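Local atomic coordinates of aerobactin synthase IucA (Klebsiella pneumoniae subsp. pneumoniae, PDB entry 5JM8), a protein that probably catalyses an ATP-dependent ligation step in the assembly of the siderophore aerobactin, as a member of the NIS synthetase family. Residues Q199-R204 and S273-K278; L223-P228 and S344-R349; S264-Y269 and S288-S293. One frame throughout, in Å; residues are numbered along the deposited sequence.

Contact 1 (Q199-R204 and S273-K278); sequences QQRLTR and SRDMIK. With ATP (adenosine-5'-triphosphate), chain I.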
loop_
_atom_site.group_PDB
_atom_site.type_symbol
_atom_site.label_atom_id
_atom_site.label_comp_id
_atom_site.label_asym_id
_atom_site.label_seq_id
_atom_site.Cartn_x
_atom_site.Cartn_y
_atom_site.Cartn_z
ATOM N N GLN A 199 13.577 16.084 -27.035
ATOM C CA GLN A 199 12.532 15.268 -27.640
ATOM C C GLN A 199 12.168 14.096 -26.737
ATOM O O GLN A 199 10.997 13.747 -26.591
ATOM C CB GLN A 199 12.987 14.752 -29.008
ATOM C CG GLN A 199 11.939 13.931 -29.745
ATOM C CD GLN A 199 12.428 13.420 -31.082
ATOM O OE1 GLN A 199 13.588 13.608 -31.451
ATOM N NE2 GLN A 199 11.540 12.761 -31.816
ATOM N N GLN A 200 13.189 13.503 -26.131
ATOM C CA GLN A 200 13.027 12.316 -25.305
ATOM C C GLN A 200 12.410 12.617 -23.936
ATOM O O GLN A 200 11.644 11.803 -23.415
ATOM C CB GLN A 200 14.381 11.627 -25.127
ATOM C CG GLN A 200 14.907 10.960 -26.391
ATOM C CD GLN A 200 16.398 10.673 -26.331
ATOM O OE1 GLN A 200 17.103 11.162 -25.447
ATOM N NE2 GLN A 200 16.884 9.873 -27.272
ATOM N N ARG A 201 12.739 13.767 -23.349
ATOM C CA ARG A 201 12.151 14.149 -22.062
ATOM C C ARG A 201 10.640 14.269 -22.165
ATOM O O ARG A 201 9.904 13.630 -21.416
ATOM C CB ARG A 201 12.706 15.484 -21.546
ATOM C CG ARG A 201 13.933 15.417 -20.631
ATOM C CD ARG A 201 13.817 14.439 -19.461
ATOM N NE ARG A 201 13.487 15.062 -18.181
ATOM C CZ ARG A 201 14.276 15.898 -17.513
ATOM N NH1 ARG A 201 15.447 16.271 -18.010
ATOM N NH2 ARG A 201 13.875 16.383 -16.342
ATOM N N LEU A 202 10.194 15.101 -23.101
ATOM C CA LEU A 202 8.777 15.376 -23.284
ATOM C C LEU A 202 8.016 14.100 -23.612
ATOM O O LEU A 202 6.846 13.955 -23.258
ATOM C CB LEU A 202 8.583 16.414 -24.389
ATOM C CG LEU A 202 9.316 17.739 -24.158
ATOM C CD1 LEU A 202 9.158 18.665 -25.356
ATOM C CD2 LEU A 202 8.816 18.415 -22.889
ATOM N N THR A 203 8.690 13.173 -24.285
ATOM C CA THR A 203 8.108 11.873 -24.585
ATOM C C THR A 203 7.890 11.094 -23.294
ATOM O O THR A 203 6.797 10.584 -23.045
ATOM C CB THR A 203 9.002 11.048 -25.532
ATOM O OG1 THR A 203 9.121 11.721 -26.792
ATOM C CG2 THR A 203 8.411 9.671 -25.762
ATOM N N ARG A 204 8.937 11.003 -22.479
ATOM C CA ARG A 204 8.855 10.311 -21.197
ATOM C C ARG A 204 7.839 10.982 -20.286
ATOM O O ARG A 204 6.983 10.319 -19.701
ATOM C CB ARG A 204 10.218 10.279 -20.501
ATOM C CG ARG A 204 10.268 9.352 -19.291
ATOM C CD ARG A 204 11.581 9.474 -18.532
ATOM N NE ARG A 204 11.669 10.715 -17.768
ATOM C CZ ARG A 204 12.751 11.107 -17.103
ATOM N NH1 ARG A 204 12.742 12.250 -16.430
ATOM N NH2 ARG A 204 13.842 10.356 -17.108
ATOM N N SER A 273 5.146 10.920 -10.966
ATOM C CA SER A 273 5.980 11.515 -12.002
ATOM C C SER A 273 7.445 11.548 -11.592
ATOM O O SER A 273 7.792 12.016 -10.506
ATOM C CB SER A 273 5.508 12.930 -12.325
ATOM O OG SER A 273 6.405 13.568 -13.219
ATOM N N ARG A 274 8.298 11.056 -12.481
ATOM C CA ARG A 274 9.735 11.070 -12.272
ATOM C C ARG A 274 10.250 12.502 -12.183
ATOM O O ARG A 274 11.310 12.760 -11.613
ATOM C CB ARG A 274 10.428 10.320 -13.408
ATOM C CG ARG A 274 11.912 10.092 -13.214
ATOM C CD ARG A 274 12.435 9.112 -14.254
ATOM N NE ARG A 274 11.784 7.808 -14.158
ATOM C CZ ARG A 274 12.157 6.843 -13.322
ATOM N NH1 ARG A 274 13.183 7.026 -12.497
ATOM N NH2 ARG A 274 11.501 5.691 -13.309
ATOM N N ASP A 275 9.479 13.427 -12.750
ATOM C CA ASP A 275 9.842 14.839 -12.773
ATOM C C ASP A 275 8.770 15.719 -12.142
ATOM O O ASP A 275 7.574 15.479 -12.311
ATOM C CB ASP A 275 10.087 15.301 -14.211
ATOM C CG ASP A 275 11.338 14.702 -14.814
ATOM O OD1 ASP A 275 12.345 14.566 -14.089
ATOM O OD2 ASP A 275 11.313 14.368 -16.015
ATOM N N MET A 276 9.215 16.732 -11.406
ATOM C CA MET A 276 8.357 17.849 -11.045
ATOM C C MET A 276 8.455 18.868 -12.171
ATOM O O MET A 276 9.359 18.790 -13.005
ATOM C CB MET A 276 8.777 18.472 -9.714
ATOM C CG MET A 276 8.675 17.545 -8.521
ATOM S SD MET A 276 8.961 18.434 -6.985
ATOM C CE MET A 276 9.146 17.082 -5.824
ATOM N N ILE A 277 7.534 19.825 -12.198
ATOM C CA ILE A 277 7.567 20.861 -13.219
ATOM C C ILE A 277 7.341 22.239 -12.597
ATOM O O ILE A 277 6.459 22.426 -11.759
ATOM C CB ILE A 277 6.528 20.573 -14.326
ATOM C CG1 ILE A 277 6.708 21.540 -15.497
ATOM C CG2 ILE A 277 5.111 20.618 -13.766
ATOM C CD1 ILE A 277 6.141 21.019 -16.798
ATOM N N LYS A 278 8.182 23.188 -13.003
ATOM C CA LYS A 278 8.148 24.553 -12.491
ATOM C C LYS A 278 7.858 25.525 -13.627
ATOM O O LYS A 278 8.728 25.802 -14.451
ATOM C CB LYS A 278 9.477 24.896 -11.818
ATOM C CG LYS A 278 9.579 26.318 -11.303
ATOM C CD LYS A 278 10.881 26.522 -10.543
ATOM C CE LYS A 278 11.038 27.952 -10.062
ATOM N NZ LYS A 278 12.253 28.117 -9.222
HETATM P PG ATP I . 10.473 26.738 -6.204
HETATM O O1G ATP I . 9.340 25.904 -6.745
HETATM O O2G ATP I . 10.989 26.262 -4.867
HETATM O O3G ATP I . 11.570 27.004 -7.206
HETATM P PB ATP I . 10.346 29.643 -6.199
HETATM O O1B ATP I . 9.156 30.521 -6.494
HETATM O O2B ATP I . 11.479 29.564 -7.197
HETATM O O3B ATP I . 9.793 28.162 -5.841
HETATM P PA ATP I . 11.301 31.563 -4.300
HETATM O O1A ATP I . 11.587 32.384 -5.532
HETATM O O2A ATP I . 12.342 31.457 -3.213
HETATM O O3A ATP I . 10.943 30.061 -4.759
HETATM O "O5'" ATP I . 9.937 32.053 -3.608
HETATM C "C5'" ATP I . 9.501 31.366 -2.440
HETATM C "C4'" ATP I . 7.984 31.355 -2.321
HETATM O "O4'" ATP I . 7.639 30.703 -1.097
HETATM C "C3'" ATP I . 7.372 32.747 -2.286
HETATM O "O3'" ATP I . 6.299 32.825 -3.233
HETATM C "C2'" ATP I . 6.868 32.937 -0.868
HETATM O "O2'" ATP I . 5.579 33.549 -0.837
HETATM C "C1'" ATP I . 6.800 31.533 -0.292
HETATM N N9 ATP I . 7.271 31.488 1.110
HETATM C C8 ATP I . 6.520 31.074 2.144
HETATM N N7 ATP I . 7.218 31.145 3.305
HETATM C C5 ATP I . 8.443 31.612 3.010
HETATM C C6 ATP I . 9.669 31.920 3.774
HETATM N N6 ATP I . 9.687 31.727 5.114
HETATM N N1 ATP I . 10.736 32.392 3.091
HETATM C C2 ATP I . 10.706 32.580 1.757
HETATM N N3 ATP I . 9.621 32.317 1.006
HETATM C C4 ATP I . 8.477 31.841 1.561
HETATM O O HOH W 1 9.825 12.741 -17.249
#

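Contact 2 (L223-P228 and S344-R349); sequences LFPLHP and SLFALR. With ATP (adenosine-5'-triphosphate), chain I.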
loop_
_atom_site.group_PDB
_atom_site.type_symbol
_atom_site.label_atom_id
_atom_site.label_comp_id
_atom_site.label_asym_id
_atom_site.label_seq_id
_atom_site.Cartn_x
_atom_site.Cartn_y
_atom_site.Cartn_z
ATOM N N LEU A 223 4.309 16.513 -27.725
ATOM C CA LEU A 223 3.424 16.903 -26.635
ATOM C C LEU A 223 4.148 17.871 -25.705
ATOM O O LEU A 223 5.294 17.631 -25.317
ATOM C CB LEU A 223 2.944 15.672 -25.866
ATOM C CG LEU A 223 2.129 14.661 -26.677
ATOM C CD1 LEU A 223 1.865 13.409 -25.854
ATOM C CD2 LEU A 223 0.821 15.278 -27.150
ATOM N N PHE A 224 3.467 18.956 -25.351
ATOM C CA PHE A 224 4.074 20.059 -24.617
ATOM C C PHE A 224 3.197 20.447 -23.425
ATOM O O PHE A 224 2.076 20.919 -23.612
ATOM C CB PHE A 224 4.275 21.247 -25.558
ATOM C CG PHE A 224 5.034 22.391 -24.952
ATOM C CD1 PHE A 224 6.417 22.415 -24.981
ATOM C CD2 PHE A 224 4.362 23.451 -24.375
ATOM C CE1 PHE A 224 7.113 23.474 -24.429
ATOM C CE2 PHE A 224 5.048 24.508 -23.823
ATOM C CZ PHE A 224 6.426 24.522 -23.850
ATOM N N PRO A 225 3.696 20.246 -22.193
ATOM C CA PRO A 225 2.858 20.484 -21.012
ATOM C C PRO A 225 2.724 21.959 -20.645
ATOM O O PRO A 225 3.666 22.729 -20.833
ATOM C CB PRO A 225 3.595 19.724 -19.911
ATOM C CG PRO A 225 5.026 19.820 -20.309
ATOM C CD PRO A 225 5.044 19.783 -21.816
ATOM N N LEU A 226 1.558 22.333 -20.124
ATOM C CA LEU A 226 1.292 23.708 -19.707
ATOM C C LEU A 226 0.536 23.778 -18.385
ATOM O O LEU A 226 -0.180 22.849 -18.014
ATOM C CB LEU A 226 0.481 24.449 -20.776
ATOM C CG LEU A 226 1.246 25.028 -21.968
ATOM C CD1 LEU A 226 1.366 24.013 -23.081
ATOM C CD2 LEU A 226 0.568 26.292 -22.464
ATOM N N HIS A 227 0.704 24.895 -17.684
ATOM C CA HIS A 227 -0.088 25.194 -16.500
ATOM C C HIS A 227 -1.485 25.594 -16.972
ATOM O O HIS A 227 -1.609 26.436 -17.864
ATOM C CB HIS A 227 0.568 26.311 -15.682
ATOM C CG HIS A 227 -0.079 26.560 -14.353
ATOM N ND1 HIS A 227 -1.382 26.987 -14.225
ATOM C CD2 HIS A 227 0.408 26.456 -13.093
ATOM C CE1 HIS A 227 -1.675 27.127 -12.945
ATOM N NE2 HIS A 227 -0.606 26.812 -12.236
ATOM N N PRO A 228 -2.542 24.988 -16.394
ATOM C CA PRO A 228 -3.900 25.235 -16.898
ATOM C C PRO A 228 -4.273 26.713 -16.993
ATOM O O PRO A 228 -5.020 27.093 -17.890
ATOM C CB PRO A 228 -4.787 24.526 -15.871
ATOM C CG PRO A 228 -3.935 23.451 -15.324
ATOM C CD PRO A 228 -2.546 24.018 -15.284
ATOM N N SER A 344 5.773 31.019 -21.568
ATOM C CA SER A 344 5.468 29.616 -21.846
ATOM C C SER A 344 6.487 28.671 -21.212
ATOM O O SER A 344 6.290 27.455 -21.193
ATOM C CB SER A 344 5.424 29.369 -23.356
ATOM O OG SER A 344 6.708 29.527 -23.934
ATOM N N LEU A 345 7.574 29.233 -20.693
ATOM C CA LEU A 345 8.674 28.438 -20.155
ATOM C C LEU A 345 8.274 27.567 -18.973
ATOM O O LEU A 345 7.408 27.928 -18.178
ATOM C CB LEU A 345 9.821 29.349 -19.716
ATOM C CG LEU A 345 10.606 30.079 -20.805
ATOM C CD1 LEU A 345 11.530 31.104 -20.170
ATOM C CD2 LEU A 345 11.397 29.104 -21.657
ATOM N N PHE A 346 8.918 26.410 -18.882
ATOM C CA PHE A 346 8.903 25.607 -17.670
ATOM C C PHE A 346 10.244 24.909 -17.537
ATOM O O PHE A 346 10.983 24.783 -18.514
ATOM C CB PHE A 346 7.764 24.584 -17.685
ATOM C CG PHE A 346 7.899 23.532 -18.750
ATOM C CD1 PHE A 346 8.733 22.440 -18.570
ATOM C CD2 PHE A 346 7.177 23.627 -19.927
ATOM C CE1 PHE A 346 8.856 21.475 -19.551
ATOM C CE2 PHE A 346 7.293 22.662 -20.909
ATOM C CZ PHE A 346 8.132 21.584 -20.718
ATOM N N ALA A 347 10.551 24.459 -16.327
ATOM C CA ALA A 347 11.745 23.665 -16.085
ATOM C C ALA A 347 11.350 22.364 -15.409
ATOM O O ALA A 347 10.381 22.316 -14.652
ATOM C CB ALA A 347 12.733 24.434 -15.236
ATOM N N LEU A 348 12.098 21.306 -15.696
ATOM C CA LEU A 348 11.820 19.994 -15.130
ATOM C C LEU A 348 12.770 19.689 -13.982
ATOM O O LEU A 348 13.990 19.730 -14.143
ATOM C CB LEU A 348 11.929 18.914 -16.204
ATOM C CG LEU A 348 10.885 18.986 -17.320
ATOM C CD1 LEU A 348 11.213 17.972 -18.398
ATOM C CD2 LEU A 348 9.477 18.762 -16.784
ATOM N N ARG A 349 12.190 19.376 -12.828
ATOM C CA ARG A 349 12.942 19.152 -11.601
ATOM C C ARG A 349 12.887 17.678 -11.204
ATOM O O ARG A 349 11.825 17.056 -11.249
ATOM C CB ARG A 349 12.382 20.043 -10.486
ATOM C CG ARG A 349 12.933 19.780 -9.098
ATOM C CD ARG A 349 12.301 20.724 -8.090
ATOM N NE ARG A 349 12.656 22.115 -8.361
ATOM C CZ ARG A 349 11.918 23.165 -8.014
ATOM N NH1 ARG A 349 10.761 22.999 -7.383
ATOM N NH2 ARG A 349 12.333 24.388 -8.309
HETATM P PG ATP I . 10.473 26.738 -6.204
HETATM O O1G ATP I . 9.340 25.904 -6.745
HETATM O O2G ATP I . 10.989 26.262 -4.867
HETATM O O3G ATP I . 11.570 27.004 -7.206
HETATM P PB ATP I . 10.346 29.643 -6.199
HETATM O O1B ATP I . 9.156 30.521 -6.494
HETATM O O2B ATP I . 11.479 29.564 -7.197
HETATM O O3B ATP I . 9.793 28.162 -5.841
HETATM P PA ATP I . 11.301 31.563 -4.300
HETATM O O1A ATP I . 11.587 32.384 -5.532
HETATM O O2A ATP I . 12.342 31.457 -3.213
HETATM O O3A ATP I . 10.943 30.061 -4.759
HETATM O "O5'" ATP I . 9.937 32.053 -3.608
HETATM C "C5'" ATP I . 9.501 31.366 -2.440
HETATM C "C4'" ATP I . 7.984 31.355 -2.321
HETATM O "O4'" ATP I . 7.639 30.703 -1.097
HETATM C "C3'" ATP I . 7.372 32.747 -2.286
HETATM O "O3'" ATP I . 6.299 32.825 -3.233
HETATM C "C2'" ATP I . 6.868 32.937 -0.868
HETATM O "O2'" ATP I . 5.579 33.549 -0.837
HETATM C "C1'" ATP I . 6.800 31.533 -0.292
HETATM N N9 ATP I . 7.271 31.488 1.110
HETATM C C8 ATP I . 6.520 31.074 2.144
HETATM N N7 ATP I . 7.218 31.145 3.305
HETATM C C5 ATP I . 8.443 31.612 3.010
HETATM C C6 ATP I . 9.669 31.920 3.774
HETATM N N6 ATP I . 9.687 31.727 5.114
HETATM N N1 ATP I . 10.736 32.392 3.091
HETATM C C2 ATP I . 10.706 32.580 1.757
HETATM N N3 ATP I . 9.621 32.317 1.006
HETATM C C4 ATP I . 8.477 31.841 1.561
#

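Contact 3 (S264-Y269 and S288-S293); sequences SSRSLY and SVRTLS. With ATP (adenosine-5'-triphosphate), chain I.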
loop_
_atom_site.group_PDB
_atom_site.type_symbol
_atom_site.label_atom_id
_atom_site.label_comp_id
_atom_site.label_asym_id
_atom_site.label_seq_id
_atom_site.Cartn_x
_atom_site.Cartn_y
_atom_site.Cartn_z
ATOM N N SER A 264 5.313 27.113 -3.494
ATOM C CA SER A 264 5.661 28.189 -4.419
ATOM C C SER A 264 4.619 28.368 -5.520
ATOM O O SER A 264 4.780 29.216 -6.399
ATOM C CB SER A 264 7.024 27.917 -5.052
ATOM O OG SER A 264 7.059 26.630 -5.640
ATOM N N SER A 265 3.568 27.553 -5.469
ATOM C CA SER A 265 2.445 27.621 -6.410
ATOM C C SER A 265 2.830 27.266 -7.851
ATOM O O SER A 265 2.178 26.429 -8.474
ATOM C CB SER A 265 1.802 29.012 -6.387
ATOM O OG SER A 265 1.294 29.321 -5.100
ATOM N N ARG A 266 3.872 27.897 -8.385
ATOM C CA ARG A 266 4.252 27.665 -9.778
ATOM C C ARG A 266 4.941 26.323 -9.963
ATOM O O ARG A 266 5.075 25.845 -11.090
ATOM C CB ARG A 266 5.159 28.785 -10.292
ATOM C CG ARG A 266 6.486 28.956 -9.562
ATOM C CD ARG A 266 7.395 29.865 -10.378
ATOM N NE ARG A 266 8.547 30.369 -9.637
ATOM C CZ ARG A 266 9.442 31.209 -10.147
ATOM N NH1 ARG A 266 10.464 31.626 -9.413
ATOM N NH2 ARG A 266 9.320 31.636 -11.398
ATOM N N SER A 267 5.376 25.722 -8.861
ATOM C CA SER A 267 5.979 24.399 -8.906
ATOM C C SER A 267 4.951 23.350 -8.520
ATOM O O SER A 267 4.345 23.426 -7.451
ATOM C CB SER A 267 7.194 24.325 -7.986
ATOM O OG SER A 267 8.221 25.188 -8.444
ATOM N N LEU A 268 4.759 22.380 -9.408
ATOM C CA LEU A 268 3.768 21.328 -9.216
ATOM C C LEU A 268 4.419 19.990 -8.871
ATOM O O LEU A 268 5.556 19.726 -9.257
ATOM C CB LEU A 268 2.913 21.174 -10.474
ATOM C CG LEU A 268 1.786 22.187 -10.699
ATOM C CD1 LEU A 268 2.277 23.619 -10.602
ATOM C CD2 LEU A 268 1.124 21.940 -12.049
ATOM N N TYR A 269 3.678 19.152 -8.151
ATOM C CA TYR A 269 4.153 17.832 -7.748
ATOM C C TYR A 269 3.163 16.738 -8.144
ATOM O O TYR A 269 1.955 16.879 -7.957
ATOM C CB TYR A 269 4.400 17.805 -6.237
ATOM C CG TYR A 269 4.605 16.422 -5.653
ATOM C CD1 TYR A 269 5.755 15.692 -5.924
ATOM C CD2 TYR A 269 3.654 15.857 -4.813
ATOM C CE1 TYR A 269 5.946 14.431 -5.383
ATOM C CE2 TYR A 269 3.836 14.599 -4.267
ATOM C CZ TYR A 269 4.981 13.891 -4.553
ATOM O OH TYR A 269 5.156 12.639 -4.007
ATOM N N SER A 288 7.330 39.593 -6.334
ATOM C CA SER A 288 7.977 39.076 -7.535
ATOM C C SER A 288 6.970 38.404 -8.457
ATOM O O SER A 288 6.275 37.467 -8.058
ATOM C CB SER A 288 9.088 38.084 -7.182
ATOM O OG SER A 288 9.666 37.542 -8.358
ATOM N N VAL A 289 6.886 38.903 -9.687
ATOM C CA VAL A 289 6.170 38.201 -10.737
ATOM C C VAL A 289 6.864 36.857 -10.913
ATOM O O VAL A 289 8.094 36.777 -10.864
ATOM C CB VAL A 289 6.154 38.985 -12.065
ATOM C CG1 VAL A 289 7.567 39.139 -12.620
ATOM C CG2 VAL A 289 5.260 38.293 -13.078
ATOM N N ARG A 290 6.081 35.803 -11.104
ATOM C CA ARG A 290 6.619 34.449 -11.053
ATOM C C ARG A 290 6.786 33.841 -12.438
ATOM O O ARG A 290 6.600 32.640 -12.631
ATOM C CB ARG A 290 5.717 33.573 -10.184
ATOM C CG ARG A 290 5.705 33.986 -8.718
ATOM C CD ARG A 290 7.062 33.774 -8.070
ATOM N NE ARG A 290 7.126 34.320 -6.720
ATOM C CZ ARG A 290 8.243 34.406 -6.005
ATOM N NH1 ARG A 290 9.393 33.986 -6.516
ATOM N NH2 ARG A 290 8.212 34.914 -4.781
ATOM N N THR A 291 7.129 34.685 -13.401
ATOM C CA THR A 291 7.518 34.218 -14.721
ATOM C C THR A 291 8.979 33.799 -14.691
ATOM O O THR A 291 9.757 34.303 -13.882
ATOM C CB THR A 291 7.320 35.299 -15.792
ATOM O OG1 THR A 291 7.878 36.534 -15.328
ATOM C CG2 THR A 291 5.841 35.498 -16.092
ATOM N N LEU A 292 9.344 32.871 -15.569
ATOM C CA LEU A 292 10.729 32.443 -15.711
ATOM C C LEU A 292 11.375 33.133 -16.900
ATOM O O LEU A 292 10.689 33.650 -17.780
ATOM C CB LEU A 292 10.816 30.929 -15.891
ATOM C CG LEU A 292 10.410 30.063 -14.702
ATOM C CD1 LEU A 292 10.382 28.600 -15.113
ATOM C CD2 LEU A 292 11.360 30.281 -13.534
ATOM N N SER A 293 12.702 33.133 -16.914
ATOM C CA SER A 293 13.459 33.621 -18.054
ATOM C C SER A 293 14.441 32.545 -18.495
ATOM O O SER A 293 14.804 31.668 -17.709
ATOM C CB SER A 293 14.195 34.914 -17.704
ATOM O OG SER A 293 15.132 34.700 -16.664
HETATM P PG ATP I . 10.473 26.738 -6.204
HETATM O O1G ATP I . 9.340 25.904 -6.745
HETATM O O2G ATP I . 10.989 26.262 -4.867
HETATM O O3G ATP I . 11.570 27.004 -7.206
HETATM P PB ATP I . 10.346 29.643 -6.199
HETATM O O1B ATP I . 9.156 30.521 -6.494
HETATM O O2B ATP I . 11.479 29.564 -7.197
HETATM O O3B ATP I . 9.793 28.162 -5.841
HETATM P PA ATP I . 11.301 31.563 -4.300
HETATM O O1A ATP I . 11.587 32.384 -5.532
HETATM O O2A ATP I . 12.342 31.457 -3.213
HETATM O O3A ATP I . 10.943 30.061 -4.759
HETATM O "O5'" ATP I . 9.937 32.053 -3.608
HETATM C "C5'" ATP I . 9.501 31.366 -2.440
HETATM C "C4'" ATP I . 7.984 31.355 -2.321
HETATM O "O4'" ATP I . 7.639 30.703 -1.097
HETATM C "C3'" ATP I . 7.372 32.747 -2.286
HETATM O "O3'" ATP I . 6.299 32.825 -3.233
HETATM C "C2'" ATP I . 6.868 32.937 -0.868
HETATM O "O2'" ATP I . 5.579 33.549 -0.837
HETATM C "C1'" ATP I . 6.800 31.533 -0.292
HETATM N N9 ATP I . 7.271 31.488 1.110
HETATM C C8 ATP I . 6.520 31.074 2.144
HETATM N N7 ATP I . 7.218 31.145 3.305
HETATM C C5 ATP I . 8.443 31.612 3.010
HETATM C C6 ATP I . 9.669 31.920 3.774
HETATM N N6 ATP I . 9.687 31.727 5.114
HETATM N N1 ATP I . 10.736 32.392 3.091
HETATM C C2 ATP I . 10.706 32.580 1.757
HETATM N N3 ATP I . 9.621 32.317 1.006
HETATM C C4 ATP I . 8.477 31.841 1.561
#

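Contact 1 (Q199-R204 and S273-K278)
Asp-275 draws two arginines of helix 198-209, Arg-201 and Arg-204, into a salt-bridge network where that helix lies against the start of strand 275-284. Both salt bridges converge on OD2 from opposite faces of the carboxylate plane. Arg-204 NH1 lies 2.6 Å from Asp-275 OD2 on the syn side, 32° out of that plane, while Arg-201 NE bonds to the same Asp-275 OD2 at 3.1 Å. Each guanidinium presents its edge to that oxygen. Arg-201 reaches it through a chain bent at chi2 (-50°) and chi3, and its NH1 is also salt-bridged to Asp-328. One water accepts from Arg-204 NE at 2.8 Å and donates to Asp-275 OD2 at 2.5 Å.

Packing holds the Arg-204 guanidinium between two aliphatic carbons: Arg-274 CD sits over the centre of one face, 3.4 Å above the plane, Arg-201 CD towards the rim of the other. Arg-204 also packs on Leu-214 of the second subunit. Lys-278 NZ donates to ATP O2B at 2.6 Å and, by a doubtfully short bond, to ATP O3G, and is salt-bridged to Asp-447.

Two cationic neighbours should keep Asp-275 ionised, its charge probably balancing theirs; Arg-274 NE, 4.4 Å from Arg-204 NH2, lacks a partner.

Contact 2 (L223-P228 and S344-R349)
Phe-346 CE2 rests over one face of the Phe-224 ring, towards its rim, with Phe-224 CZ and CE1 both at 3.6 Å from it. The two rings are inclined, their planes 54° apart and their centroids separated by 5.3 Å, and the side chains run alongside each other, pointing opposite ways. The neighbouring Pro-225 crosses Phe-346 at about a right angle and brings its CG to 3.6 Å from Phe-346 CZ, so the CE2-CZ side of the Phe-346 ring meets both Phe-224 and Pro-225. At the edge of the Phe-224 ring, near its plane, lies the carbonyl oxygen of Ser-344, 4.0 Å from Phe-224 CZ. The join is apolar and buried.

The contact brings two antiparallel sheets together: strand 221-226 is an outer strand, within this chain, of the sheet it shares with 177-185 and 249-255, whereas strand 345-350 pairs with 275-284 and 329-334 in the sheet that reaches the nucleotide.

Phe-346 takes the crowded position between its backbone N and carbonyl carbon (chi1 65°), which directs its ring at the Phe-224 and Pro-225 pair; Leu-348 CG lies at the edge of that ring, in its plane. Leu-202 of helix 198-209 and Ile-277 of strand 275-284 also pack on Phe-346. Ser-344 OG is hydrogen-bonded to the carbonyl of Met-341 and to Leu-333 N. Further along, Arg-349 turns its guanidinium edge to the gamma-phosphate: NH2, salt-bridged to Glu-327, donates to ATP O3G at 2.9 Å, while the longer bond from NH1 to ATP O1G is less sure because that oxygen is uncertainly placed.

Contact 3 (S264-Y269 and S288-S293)
The guanidinium of Arg-266 has Arg-290 CD over one face, 3.9 Å above its plane and displaced towards the rim, and the beta-phosphorus of ATP at its edge. The guanidinium of Arg-290 carries Ser-288 CB over the centre of one face and turns its edge to Arg-266 NH1. The two planes stand 60° apart, and the side chains cross at about a right angle.

Arg-266 starts from between its backbone N and carbonyl carbon (chi1 61°) and then runs extended to NE, a course that carries its head to the triphosphate. There NE donates to ATP O1B and NH1 to ATP O2B, both at 3.2 Å. The other terminal nitrogen serves the protein: Arg-266 NH2 makes a weak, bent hydrogen bond to the Arg-290 carbonyl oxygen at 3.2 Å, and Leu-292 CD2 packs against that same nitrogen. Arg-290 bends at chi2 and brings NH1 to ATP O1A at 2.9 Å in another weak bond, with its NH2 tied to the carbonyl of Leu-285. Lys-278 and Gln-449 also touch the Arg-266 side chain.

Both segments border strand 275-284: strand 267-269 and the short, weakly bonded 289-290 each pair with it antiparallel, and Ser-264, Arg-266, Ser-267 and Arg-290 line the ATP pocket, with Ser-264 OG close to the gamma-phosphate.

The two terminal NH1 atoms, of Arg-266 and Arg-290, come within 3.9 Å of each other. Both point at the triphosphate, Arg-290 at the alpha-phosphate and Arg-266 at the beta-phosphate, and its negative charge probably offsets theirs and helps to hold the nucleotide in place.

All three contacts meet around strand 275-284 and the ATP beside it. Contacts 1 and 2 have centres about 9 Å apart and are joined directly, Met-276 N lying 2.6 Å from Arg-349 O and Lys-278 N 2.9 Å from Ala-347 O, as antiparallel neighbours. Contact 3 lies about 17 Å from contact 1 and about 11 Å from contact 2, centre to centre; Ile-277 O is 2.9 Å from Leu-268 N between neighbouring strands 275-284 and 267-269. Each contact supplies residues that bind ATP: Lys-278, Arg-349, and Ser-264, Arg-266 and Arg-290 respectively. Contacts 1 and 2 pack helix 198-209 and strand 221-226 on the face of the sheet turned from the triphosphate.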